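Local structure of uncharacterized protein (Thermus thermophilus HB8, 6SCE) at residues N12-A17 against R145-P150; C8-D13 against K48-F53. The protein is a DNA nuclease of type III CRISPR defence that is switched on when it binds cyclic oligoadenylate, probably through its CARF domains. All blocks are in the same frame, centred on the assembly; numbering follows the deposited sequence.

Both contacts start from the same loop, which follows strand 5-10 and leads into helix 15-28, and they share Asn12 and Asp13. Their centres lie about 6 Å apart. In contact 1 the loop meets segment 145-150; in contact 2 it meets helix 44-59. The two outer segments also pack on each other, with Leu146 O 3.4 Å from Lys49 CG. The loop itself faces the bound oligoadenylate of chain B. Asp13 N donates to OP1 of A2 at 2.8 Å, and contact 1 also reaches the adenine of A2. Contact 2 lies behind the backbone that faces the phosphate.

Contact 1: residues N12-A17 against R145-P150; sequences NDPAPA and RLYLEP. With nucleotides of chain B.
Asp13 OD1 is gripped by two donors. Tyr147 OH donates to Asp13 OD1 at 2.6 Å, and Ala15 N donates to Asp13 OD1 at 3.0 Å. The backbone N-H uses the anti lone pair, while the phenol comes in on the syn side, 20° out of the carboxylate plane. The bond from Ala15 N is a capping bond at the turn into helix 15-28. The carboxylate and ring planes are 79° apart, and OD1 lies near the ring plane, at its edge. Tyr147 CG lies anti to its own carbonyl carbon (chi1 -68°), which turns the ring from helix 140-148 toward the loop.

Apolar contacts flank this bond. Pro14 CD sits at the ring edge, 4.4 Å from Tyr147 CE1. Ala15 CB comes obliquely to the ring and lies 3.3 Å from N6 of A2 of chain B. Leu146 CD1 reaches Ala15 CA at 4.4 Å.

A charged neighbour adds to them: Lys49 of helix 44-59 makes a cation-pi contact with the Tyr147 ring.

The same phenol oxygen also reads the ligand. N6 of A2 of chain B donates to Tyr147 OH at 3.2 Å. Pro16 CD and CG lie against the same adenine, with Pro16 CD 3.7 Å from C5 of A2. At the other end of the segment, Asn12 ND2 donates to N3 of A1 of chain B.

Tyr147 OH thus gives its proton to the acid and takes one from the adenine amino group. This chain of bonds ties base recognition to the start of helix 15-28. The negative carboxylate probably makes the phenol oxygen a stronger acceptor for N6.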
ATOM      1  N   ASN A  12      -6.604 -12.078  -0.992  1.00 22.54           N
ATOM      2  CA  ASN A  12      -5.502 -12.622  -0.256  1.00 23.73           C
ATOM      3  C   ASN A  12      -5.859 -13.063   1.155  1.00 24.55           C
ATOM      4  O   ASN A  12      -5.399 -14.108   1.621  1.00 24.97           O
ATOM      5  CB  ASN A  12      -4.339 -11.614  -0.161  1.00 24.67           C
ATOM      6  CG  ASN A  12      -3.607 -11.462  -1.469  1.00 26.36           C
ATOM      7  OD1 ASN A  12      -3.610 -12.383  -2.300  1.00 27.06           O
ATOM      8  ND2 ASN A  12      -3.052 -10.280  -1.699  1.00 25.85           N
ATOM      9  N   ASP A  13      -6.583 -12.226   1.873  1.00 23.51           N
ATOM     10  CA  ASP A  13      -6.808 -12.487   3.275  1.00 26.01           C
ATOM     11  C   ASP A  13      -8.108 -13.272   3.554  1.00 24.46           C
ATOM     12  O   ASP A  13      -9.178 -12.831   3.192  1.00 25.06           O
ATOM     13  CB  ASP A  13      -6.813 -11.202   4.093  1.00 26.89           C
ATOM     14  CG  ASP A  13      -6.333 -11.458   5.491  1.00 26.02           C
ATOM     15  OD1 ASP A  13      -7.070 -12.120   6.245  1.00 24.54           O
ATOM     16  OD2 ASP A  13      -5.192 -11.041   5.799  1.00 26.61           O
ATOM     17  N   PRO A  14      -8.003 -14.431   4.204  1.00 24.41           N
ATOM     18  CA  PRO A  14      -9.212 -15.224   4.454  1.00 25.14           C
ATOM     19  C   PRO A  14     -10.063 -14.688   5.592  1.00 24.52           C
ATOM     20  O   PRO A  14     -11.224 -15.091   5.737  1.00 25.67           O
ATOM     21  CB  PRO A  14      -8.644 -16.602   4.818  1.00 26.68           C
ATOM     22  CG  PRO A  14      -7.332 -16.302   5.424  1.00 26.46           C
ATOM     23  CD  PRO A  14      -6.793 -15.153   4.614  1.00 25.51           C
ATOM     24  N   ALA A  15      -9.509 -13.799   6.401  1.00 23.24           N
ATOM     25  CA  ALA A  15     -10.251 -13.372   7.603  1.00 23.47           C
ATOM     26  C   ALA A  15     -11.605 -12.690   7.339  1.00 24.47           C
ATOM     27  O   ALA A  15     -12.594 -13.003   8.007  1.00 24.41           O
ATOM     28  CB  ALA A  15      -9.394 -12.512   8.487  1.00 25.00           C
ATOM     29  N   PRO A  16     -11.683 -11.756   6.375  1.00 24.22           N
ATOM     30  CA  PRO A  16     -13.014 -11.172   6.141  1.00 24.34           C
ATOM     31  C   PRO A  16     -13.996 -12.156   5.525  1.00 23.28           C
ATOM     32  O   PRO A  16     -15.180 -12.036   5.752  1.00 23.76           O
ATOM     33  CB  PRO A  16     -12.751 -10.010   5.177  1.00 23.12           C
ATOM     34  CG  PRO A  16     -11.409 -10.304   4.581  1.00 26.18           C
ATOM     35  CD  PRO A  16     -10.624 -11.024   5.653  1.00 25.37           C
ATOM     36  N   ALA A  17     -13.488 -13.133   4.773  1.00 22.86           N
ATOM     37  CA  ALA A  17     -14.340 -14.186   4.191  1.00 24.09           C
ATOM     38  C   ALA A  17     -14.912 -15.068   5.306  1.00 23.84           C
ATOM     39  O   ALA A  17     -16.103 -15.436   5.308  1.00 24.37           O
ATOM     40  CB  ALA A  17     -13.528 -15.027   3.215  1.00 24.07           C
ATOM     41  N   ARG A 145      -5.243 -20.139  13.744  1.00 27.36           N
ATOM     42  CA  ARG A 145      -5.345 -21.227  12.786  1.00 28.49           C
ATOM     43  C   ARG A 145      -5.334 -20.711  11.321  1.00 27.56           C
ATOM     44  O   ARG A 145      -4.905 -21.416  10.430  1.00 29.20           O
ATOM     45  CB  ARG A 145      -6.518 -22.179  13.099  1.00 32.77           C
ATOM     46  CG  ARG A 145      -7.892 -21.578  12.934  1.00 30.82           C
ATOM     47  CD  ARG A 145      -9.012 -22.614  13.137  1.00 30.87           C
ATOM     48  NE  ARG A 145      -8.836 -23.735  12.241  1.00 30.16           N
ATOM     49  CZ  ARG A 145      -9.329 -24.944  12.410  1.00 31.12           C
ATOM     50  NH1 ARG A 145     -10.145 -25.214  13.436  1.00 30.95           N
ATOM     51  NH2 ARG A 145      -9.043 -25.869  11.500  1.00 32.93           N
ATOM     52  N   LEU A 146      -5.784 -19.479  11.091  1.00 27.62           N
ATOM     53  CA  LEU A 146      -5.803 -18.876   9.742  1.00 26.05           C
ATOM     54  C   LEU A 146      -4.491 -18.227   9.328  1.00 27.06           C
ATOM     55  O   LEU A 146      -4.179 -18.218   8.147  1.00 26.63           O
ATOM     56  CB  LEU A 146      -6.912 -17.811   9.645  1.00 26.48           C
ATOM     57  CG  LEU A 146      -8.369 -18.328   9.711  1.00 27.44           C
ATOM     58  CD1 LEU A 146      -9.361 -17.192   9.629  1.00 29.95           C
ATOM     59  CD2 LEU A 146      -8.586 -19.324   8.592  1.00 28.63           C
ATOM     60  N   TYR A 147      -3.744 -17.679  10.288  1.00 26.14           N
ATOM     61  CA  TYR A 147      -2.513 -16.918  10.007  1.00 26.22           C
ATOM     62  C   TYR A 147      -1.260 -17.601  10.535  1.00 28.32           C
ATOM     63  O   TYR A 147      -0.261 -17.725   9.821  1.00 30.03           O
ATOM     64  CB  TYR A 147      -2.556 -15.548  10.661  1.00 26.94           C
ATOM     65  CG  TYR A 147      -3.575 -14.543  10.123  1.00 27.18           C
ATOM     66  CD1 TYR A 147      -4.401 -14.830   9.034  1.00 26.70           C
ATOM     67  CD2 TYR A 147      -3.682 -13.285  10.711  1.00 27.07           C
ATOM     68  CE1 TYR A 147      -5.297 -13.878   8.557  1.00 25.79           C
ATOM     69  CE2 TYR A 147      -4.580 -12.332  10.243  1.00 25.96           C
ATOM     70  CZ  TYR A 147      -5.377 -12.627   9.163  1.00 26.01           C
ATOM     71  OH  TYR A 147      -6.264 -11.664   8.679  1.00 27.12           O
ATOM     72  N   LEU A 148      -1.277 -17.985  11.808  1.00 28.58           N
ATOM     73  CA  LEU A 148      -0.032 -18.416  12.435  1.00 31.01           C
ATOM     74  C   LEU A 148       0.325 -19.858  12.087  1.00 29.94           C
ATOM     75  O   LEU A 148       1.443 -20.152  11.644  1.00 31.81           O
ATOM     76  CB  LEU A 148      -0.097 -18.216  13.930  1.00 30.18           C
ATOM     77  CG  LEU A 148      -0.393 -16.791  14.361  1.00 33.08           C
ATOM     78  CD1 LEU A 148      -0.346 -16.710  15.869  1.00 33.34           C
ATOM     79  CD2 LEU A 148       0.556 -15.779  13.730  1.00 34.93           C
ATOM     80  N   GLU A 149      -0.635 -20.753  12.227  1.00 31.90           N
ATOM     81  CA  GLU A 149      -0.401 -22.149  11.895  1.00 36.47           C
ATOM     82  C   GLU A 149       0.116 -22.330  10.462  1.00 36.94           C
ATOM     83  O   GLU A 149       1.138 -22.994  10.256  1.00 35.78           O
ATOM     84  CB  GLU A 149      -1.665 -22.984  12.161  1.00 40.47           C
ATOM     85  CG  GLU A 149      -1.496 -24.475  11.909  1.00 49.76           C
ATOM     86  CD  GLU A 149      -1.446 -24.845  10.424  1.00 58.60           C
ATOM     87  OE1 GLU A 149      -2.207 -24.251   9.610  1.00 64.96           O
ATOM     88  OE2 GLU A 149      -0.655 -25.755  10.060  1.00 65.43           O
ATOM     89  N   PRO A 150      -0.568 -21.758   9.453  1.00 35.29           N
ATOM     90  CA  PRO A 150      -0.013 -21.984   8.107  1.00 35.98           C
ATOM     91  C   PRO A 150       1.361 -21.366   7.848  1.00 37.05           C
ATOM     92  O   PRO A 150       2.025 -21.779   6.926  1.00 37.80           O
ATOM     93  CB  PRO A 150      -1.052 -21.332   7.178  1.00 36.47           C
ATOM     94  CG  PRO A 150      -1.792 -20.392   8.033  1.00 35.55           C
ATOM     95  CD  PRO A 150      -1.860 -21.062   9.381  1.00 34.11           C
TER
ATOM     96  P     A B   2      -8.422  -9.090   0.441  1.00 22.38           P
ATOM     97  OP1   A B   2      -7.119  -9.610   0.961  1.00 22.57           O
ATOM     98  OP2   A B   2      -9.604  -9.992   0.203  1.00 21.84           O
ATOM     99  O5'   A B   2      -8.898  -7.937   1.450  1.00 22.76           O
ATOM    100  C5'   A B   2     -10.246  -7.427   1.323  1.00 23.16           C
ATOM    101  C4'   A B   2     -10.493  -6.400   2.399  1.00 23.20           C
ATOM    102  O4'   A B   2     -10.478  -7.070   3.688  1.00 24.31           O
ATOM    103  C3'   A B   2      -9.479  -5.267   2.487  1.00 24.23           C
ATOM    104  O3'   A B   2     -10.119  -4.016   2.735  1.00 25.21           O
ATOM    105  C2'   A B   2      -8.635  -5.651   3.700  1.00 25.79           C
ATOM    106  O2'   A B   2      -8.101  -4.525   4.362  1.00 25.63           O
ATOM    107  C1'   A B   2      -9.672  -6.340   4.575  1.00 25.00           C
ATOM    108  N9    A B   2      -9.129  -7.221   5.591  1.00 23.37           N
ATOM    109  C8    A B   2      -7.881  -7.802   5.621  1.00 23.26           C
ATOM    110  N7    A B   2      -7.677  -8.493   6.713  1.00 23.45           N
ATOM    111  C5    A B   2      -8.840  -8.346   7.453  1.00 22.67           C
ATOM    112  C6    A B   2      -9.233  -8.829   8.716  1.00 24.40           C
ATOM    113  N6    A B   2      -8.435  -9.524   9.524  1.00 23.72           N
ATOM    114  N1    A B   2     -10.486  -8.526   9.132  1.00 23.18           N
ATOM    115  C2    A B   2     -11.242  -7.739   8.355  1.00 24.13           C
ATOM    116  N3    A B   2     -10.976  -7.216   7.157  1.00 23.25           N
ATOM    117  C4    A B   2      -9.741  -7.557   6.765  1.00 24.39           C
ATOM    118  P     A B   1      -8.187  -3.096  -3.730  1.00 24.09           P
ATOM    119  OP1   A B   1      -9.249  -2.799  -4.744  1.00 23.76           O
ATOM    120  OP2   A B   1      -8.221  -2.295  -2.445  1.00 24.41           O
ATOM    121  O5'   A B   1      -8.279  -4.659  -3.425  1.00 23.88           O
ATOM    122  C5'   A B   1      -7.803  -5.210  -2.200  1.00 24.02           C
ATOM    123  C4'   A B   1      -7.381  -6.636  -2.459  1.00 24.50           C
ATOM    124  O4'   A B   1      -6.143  -6.640  -3.219  1.00 24.59           O
ATOM    125  C3'   A B   1      -7.125  -7.438  -1.179  1.00 23.01           C
ATOM    126  O3'   A B   1      -8.281  -8.247  -0.925  1.00 23.23           O
ATOM    127  C2'   A B   1      -5.860  -8.238  -1.525  1.00 24.17           C
ATOM    128  O2'   A B   1      -6.180  -9.464  -2.147  1.00 23.16           O
ATOM    129  C1'   A B   1      -5.138  -7.309  -2.492  1.00 25.21           C
ATOM    130  N9    A B   1      -4.287  -6.302  -1.855  1.00 26.34           N
ATOM    131  C8    A B   1      -4.250  -4.970  -2.159  1.00 26.73           C
ATOM    132  N7    A B   1      -3.379  -4.320  -1.430  1.00 26.70           N
ATOM    133  C5    A B   1      -2.800  -5.282  -0.620  1.00 27.68           C
ATOM    134  C6    A B   1      -1.805  -5.213   0.373  1.00 32.04           C
ATOM    135  N6    A B   1      -1.209  -4.079   0.731  1.00 35.07           N
ATOM    136  N1    A B   1      -1.454  -6.367   0.992  1.00 32.04           N
ATOM    137  C2    A B   1      -2.079  -7.497   0.626  1.00 32.06           C
ATOM    138  N3    A B   1      -3.038  -7.675  -0.283  1.00 26.71           N
ATOM    139  C4    A B   1      -3.358  -6.513  -0.876  1.00 25.01           C
TER

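Contact 2: residues C8-D13 against K48-F53; sequences CLLGND and KKRQAF. With nucleotides of chain B.
Leu10, the last residue of strand 5-10, lays its side chain against helix 44-59. Leu10 CD2 sits over one face of the Arg50 guanidinium, 3.7 Å from Arg50 NE. Leu10 CD1 reaches Phe53 CE2 at 4.3 Å. Leu10 CG is anti to the backbone N (chi1 -175°), which carries the two methyl groups to these two neighbours.

Gly11 follows, and its carbonyl oxygen takes the main polar bond. Arg50 NH2 donates to Gly11 O at 2.8 Å, from above the carbonyl plane but close to the plane of the guanidinium. Water 1 makes a second link, giving a hydrogen to Gly11 O and accepting one from Arg50 NE at 2.9 Å. The bend of the arginine chain at chi3 (-66°) turns the group so that NH2 meets the carbonyl directly and NE reaches it through water 1. Arg50 NH2 also donates to Phe39 O. Gly11 CA passes 3.3 Å from OP2 of A2 of chain B, and a side chain there would clash with that oxygen.

Asn12 N donates to O2' of A1 of chain B at 2.9 Å. Asn12 OD1 is held by Trp42 N. Asp13 closes the segment with its other oxygen: water 2 bridges OD2 to Lys49 NZ.

A leucine in place of Arg50 would probably leave Gly11 O without its direct donor and the loop backbone less firmly placed beside the phosphate. Leu10 thus joins the strand to the helix through Phe53 and the face of Arg50. Arg50 directly and through water 1, and Lys49 through water 2, tie the ligand-binding loop to helix 44-59.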
ATOM      1  N   CYS A   8     -19.074 -15.451  -1.961  1.00 23.77           N
ATOM      2  CA  CYS A   8     -18.026 -14.629  -1.327  1.00 24.26           C
ATOM      3  C   CYS A   8     -16.843 -14.365  -2.240  1.00 23.06           C
ATOM      4  O   CYS A   8     -16.138 -15.279  -2.657  1.00 24.60           O
ATOM      5  CB  CYS A   8     -17.579 -15.365  -0.074  1.00 24.58           C
ATOM      6  SG  CYS A   8     -16.452 -14.476   1.033  1.00 26.39           S
ATOM      7  N   LEU A   9     -16.574 -13.098  -2.498  1.00 24.30           N
ATOM      8  CA  LEU A   9     -15.336 -12.711  -3.141  1.00 23.68           C
ATOM      9  C   LEU A   9     -14.192 -13.069  -2.196  1.00 24.62           C
ATOM     10  O   LEU A   9     -14.260 -12.828  -0.990  1.00 25.88           O
ATOM     11  CB  LEU A   9     -15.334 -11.212  -3.442  1.00 23.66           C
ATOM     12  CG  LEU A   9     -16.439 -10.619  -4.304  1.00 27.43           C
ATOM     13  CD1 LEU A   9     -16.173  -9.130  -4.490  1.00 26.23           C
ATOM     14  CD2 LEU A   9     -16.486 -11.349  -5.637  1.00 29.34           C
ATOM     15  N   LEU A  10     -13.149 -13.676  -2.732  1.00 24.90           N
ATOM     16  CA  LEU A  10     -12.022 -14.122  -1.925  1.00 24.56           C
ATOM     17  C   LEU A  10     -10.697 -13.603  -2.480  1.00 26.55           C
ATOM     18  O   LEU A  10     -10.244 -14.034  -3.552  1.00 26.21           O
ATOM     19  CB  LEU A  10     -12.013 -15.650  -1.851  1.00 24.69           C
ATOM     20  CG  LEU A  10     -10.960 -16.269  -0.945  1.00 25.38           C
ATOM     21  CD1 LEU A  10     -11.189 -15.823   0.503  1.00 26.52           C
ATOM     22  CD2 LEU A  10     -10.953 -17.790  -1.109  1.00 26.89           C
ATOM     23  N   GLY A  11     -10.085 -12.670  -1.760  1.00 24.54           N
ATOM     24  CA  GLY A  11      -8.752 -12.166  -2.087  1.00 23.19           C
ATOM     25  C   GLY A  11      -7.686 -12.807  -1.233  1.00 22.03           C
ATOM     26  O   GLY A  11      -7.818 -13.957  -0.799  1.00 24.77           O
ATOM     27  N   ASN A  12      -6.604 -12.078  -0.992  1.00 22.54           N
ATOM     28  CA  ASN A  12      -5.502 -12.622  -0.256  1.00 23.73           C
ATOM     29  C   ASN A  12      -5.859 -13.063   1.155  1.00 24.55           C
ATOM     30  O   ASN A  12      -5.399 -14.108   1.621  1.00 24.97           O
ATOM     31  CB  ASN A  12      -4.339 -11.614  -0.161  1.00 24.67           C
ATOM     32  CG  ASN A  12      -3.607 -11.462  -1.469  1.00 26.36           C
ATOM     33  OD1 ASN A  12      -3.610 -12.383  -2.300  1.00 27.06           O
ATOM     34  ND2 ASN A  12      -3.052 -10.280  -1.699  1.00 25.85           N
ATOM     35  N   ASP A  13      -6.583 -12.226   1.873  1.00 23.51           N
ATOM     36  CA  ASP A  13      -6.808 -12.487   3.275  1.00 26.01           C
ATOM     37  C   ASP A  13      -8.108 -13.272   3.554  1.00 24.46           C
ATOM     38  O   ASP A  13      -9.178 -12.831   3.192  1.00 25.06           O
ATOM     39  CB  ASP A  13      -6.813 -11.202   4.093  1.00 26.89           C
ATOM     40  CG  ASP A  13      -6.333 -11.458   5.491  1.00 26.02           C
ATOM     41  OD1 ASP A  13      -7.070 -12.120   6.245  1.00 24.54           O
ATOM     42  OD2 ASP A  13      -5.192 -11.041   5.799  1.00 26.61           O
ATOM     43  N   LYS A  48      -0.973 -20.311   1.531  1.00 28.62           N
ATOM     44  CA  LYS A  48      -1.053 -21.164   2.717  1.00 30.53           C
ATOM     45  C   LYS A  48      -2.180 -20.761   3.667  1.00 29.71           C
ATOM     46  O   LYS A  48      -2.853 -21.612   4.238  1.00 28.01           O
ATOM     47  CB  LYS A  48       0.295 -21.180   3.446  1.00 34.65           C
ATOM     48  CG  LYS A  48       1.362 -21.993   2.715  1.00 38.74           C
ATOM     49  CD  LYS A  48       2.748 -21.709   3.280  1.00 45.17           C
ATOM     50  CE  LYS A  48       3.771 -22.703   2.736  1.00 51.10           C
ATOM     51  NZ  LYS A  48       5.125 -22.418   3.292  1.00 54.08           N
ATOM     52  N   LYS A  49      -2.400 -19.465   3.826  1.00 26.89           N
ATOM     53  CA  LYS A  49      -3.495 -18.984   4.657  1.00 27.43           C
ATOM     54  C   LYS A  49      -4.849 -19.358   4.071  1.00 27.70           C
ATOM     55  O   LYS A  49      -5.785 -19.694   4.819  1.00 27.35           O
ATOM     56  CB  LYS A  49      -3.382 -17.469   4.850  1.00 26.23           C
ATOM     57  CG  LYS A  49      -2.161 -17.044   5.665  1.00 26.60           C
ATOM     58  CD  LYS A  49      -2.071 -15.526   5.798  1.00 27.97           C
ATOM     59  CE  LYS A  49      -0.891 -15.091   6.653  1.00 31.52           C
ATOM     60  NZ  LYS A  49      -0.697 -13.610   6.604  1.00 31.10           N
ATOM     61  N   ARG A  50      -4.947 -19.329   2.733  1.00 26.61           N
ATOM     62  CA  ARG A  50      -6.146 -19.723   2.079  1.00 25.68           C
ATOM     63  C   ARG A  50      -6.409 -21.223   2.288  1.00 27.44           C
ATOM     64  O   ARG A  50      -7.554 -21.607   2.520  1.00 26.38           O
ATOM     65  CB  ARG A  50      -6.115 -19.379   0.583  1.00 25.65           C
ATOM     66  CG  ARG A  50      -7.401 -19.729  -0.132  1.00 26.83           C
ATOM     67  CD  ARG A  50      -7.372 -19.294  -1.582  1.00 28.38           C
ATOM     68  NE  ARG A  50      -7.321 -17.839  -1.700  1.00 27.48           N
ATOM     69  CZ  ARG A  50      -7.198 -17.170  -2.839  1.00 30.48           C
ATOM     70  NH1 ARG A  50      -7.074 -17.807  -3.998  1.00 30.03           N
ATOM     71  NH2 ARG A  50      -7.142 -15.856  -2.811  1.00 29.52           N
ATOM     72  N   GLN A  51      -5.370 -22.055   2.202  1.00 29.33           N
ATOM     73  CA  GLN A  51      -5.547 -23.488   2.473  1.00 32.35           C
ATOM     74  C   GLN A  51      -5.938 -23.726   3.919  1.00 31.27           C
ATOM     75  O   GLN A  51      -6.734 -24.611   4.183  1.00 30.12           O
ATOM     76  CB  GLN A  51      -4.320 -24.326   2.057  1.00 35.11           C
ATOM     77  CG  GLN A  51      -4.116 -24.331   0.547  1.00 38.60           C
ATOM     78  CD  GLN A  51      -5.384 -24.711  -0.230  1.00 40.45           C
ATOM     79  OE1 GLN A  51      -6.048 -25.695   0.097  1.00 45.94           O
ATOM     80  NE2 GLN A  51      -5.742 -23.909  -1.241  1.00 43.97           N
ATOM     81  N   ALA A  52      -5.417 -22.923   4.843  1.00 29.42           N
ATOM     82  CA  ALA A  52      -5.827 -23.011   6.242  1.00 28.79           C
ATOM     83  C   ALA A  52      -7.313 -22.652   6.421  1.00 27.84           C
ATOM     84  O   ALA A  52      -8.037 -23.264   7.203  1.00 27.25           O
ATOM     85  CB  ALA A  52      -4.943 -22.139   7.095  1.00 29.77           C
ATOM     86  N   PHE A  53      -7.782 -21.674   5.662  1.00 24.97           N
ATOM     87  CA  PHE A  53      -9.160 -21.294   5.685  1.00 25.37           C
ATOM     88  C   PHE A  53     -10.035 -22.452   5.164  1.00 26.22           C
ATOM     89  O   PHE A  53     -11.055 -22.797   5.773  1.00 25.76           O
ATOM     90  CB  PHE A  53      -9.350 -20.035   4.839  1.00 26.34           C
ATOM     91  CG  PHE A  53     -10.779 -19.611   4.645  1.00 25.26           C
ATOM     92  CD1 PHE A  53     -11.642 -19.479   5.715  1.00 26.12           C
ATOM     93  CD2 PHE A  53     -11.247 -19.295   3.373  1.00 26.91           C
ATOM     94  CE1 PHE A  53     -12.956 -19.081   5.527  1.00 28.86           C
ATOM     95  CE2 PHE A  53     -12.533 -18.839   3.195  1.00 26.77           C
ATOM     96  CZ  PHE A  53     -13.400 -18.737   4.271  1.00 27.76           C
TER
ATOM     97  P     A B   2      -8.422  -9.090   0.441  1.00 22.38           P
ATOM     98  OP1   A B   2      -7.119  -9.610   0.961  1.00 22.57           O
ATOM     99  OP2   A B   2      -9.604  -9.992   0.203  1.00 21.84           O
ATOM    100  O5'   A B   2      -8.898  -7.937   1.450  1.00 22.76           O
ATOM    101  C5'   A B   2     -10.246  -7.427   1.323  1.00 23.16           C
ATOM    102  C4'   A B   2     -10.493  -6.400   2.399  1.00 23.20           C
ATOM    103  O4'   A B   2     -10.478  -7.070   3.688  1.00 24.31           O
ATOM    104  C3'   A B   2      -9.479  -5.267   2.487  1.00 24.23           C
ATOM    105  O3'   A B   2     -10.119  -4.016   2.735  1.00 25.21           O
ATOM    106  C2'   A B   2      -8.635  -5.651   3.700  1.00 25.79           C
ATOM    107  O2'   A B   2      -8.101  -4.525   4.362  1.00 25.63           O
ATOM    108  C1'   A B   2      -9.672  -6.340   4.575  1.00 25.00           C
ATOM    109  N9    A B   2      -9.129  -7.221   5.591  1.00 23.37           N
ATOM    110  C8    A B   2      -7.881  -7.802   5.621  1.00 23.26           C
ATOM    111  N7    A B   2      -7.677  -8.493   6.713  1.00 23.45           N
ATOM    112  C5    A B   2      -8.840  -8.346   7.453  1.00 22.67           C
ATOM    113  C6    A B   2      -9.233  -8.829   8.716  1.00 24.40           C
ATOM    114  N6    A B   2      -8.435  -9.524   9.524  1.00 23.72           N
ATOM    115  N1    A B   2     -10.486  -8.526   9.132  1.00 23.18           N
ATOM    116  C2    A B   2     -11.242  -7.739   8.355  1.00 24.13           C
ATOM    117  N3    A B   2     -10.976  -7.216   7.157  1.00 23.25           N
ATOM    118  C4    A B   2      -9.741  -7.557   6.765  1.00 24.39           C
ATOM    119  P     A B   1      -8.187  -3.096  -3.730  1.00 24.09           P
ATOM    120  OP1   A B   1      -9.249  -2.799  -4.744  1.00 23.76           O
ATOM    121  OP2   A B   1      -8.221  -2.295  -2.445  1.00 24.41           O
ATOM    122  O5'   A B   1      -8.279  -4.659  -3.425  1.00 23.88           O
ATOM    123  C5'   A B   1      -7.803  -5.210  -2.200  1.00 24.02           C
ATOM    124  C4'   A B   1      -7.381  -6.636  -2.459  1.00 24.50           C
ATOM    125  O4'   A B   1      -6.143  -6.640  -3.219  1.00 24.59           O
ATOM    126  C3'   A B   1      -7.125  -7.438  -1.179  1.00 23.01           C
ATOM    127  O3'   A B   1      -8.281  -8.247  -0.925  1.00 23.23           O
ATOM    128  C2'   A B   1      -5.860  -8.238  -1.525  1.00 24.17           C
ATOM    129  O2'   A B   1      -6.180  -9.464  -2.147  1.00 23.16           O
ATOM    130  C1'   A B   1      -5.138  -7.309  -2.492  1.00 25.21           C
ATOM    131  N9    A B   1      -4.287  -6.302  -1.855  1.00 26.34           N
ATOM    132  C8    A B   1      -4.250  -4.970  -2.159  1.00 26.73           C
ATOM    133  N7    A B   1      -3.379  -4.320  -1.430  1.00 26.70           N
ATOM    134  C5    A B   1      -2.800  -5.282  -0.620  1.00 27.68           C
ATOM    135  C6    A B   1      -1.805  -5.213   0.373  1.00 32.04           C
ATOM    136  N6    A B   1      -1.209  -4.079   0.731  1.00 35.07           N
ATOM    137  N1    A B   1      -1.454  -6.367   0.992  1.00 32.04           N
ATOM    138  C2    A B   1      -2.079  -7.497   0.626  1.00 32.06           C
ATOM    139  N3    A B   1      -3.038  -7.675  -0.283  1.00 26.71           N
ATOM    140  C4    A B   1      -3.358  -6.513  -0.876  1.00 25.01           C
TER
HETATM  141  O   HOH W   1      -7.692 -16.298   0.735  1.00 27.33           O
HETATM  142  O   HOH W   2      -3.093 -12.290   6.961  1.00 28.00           O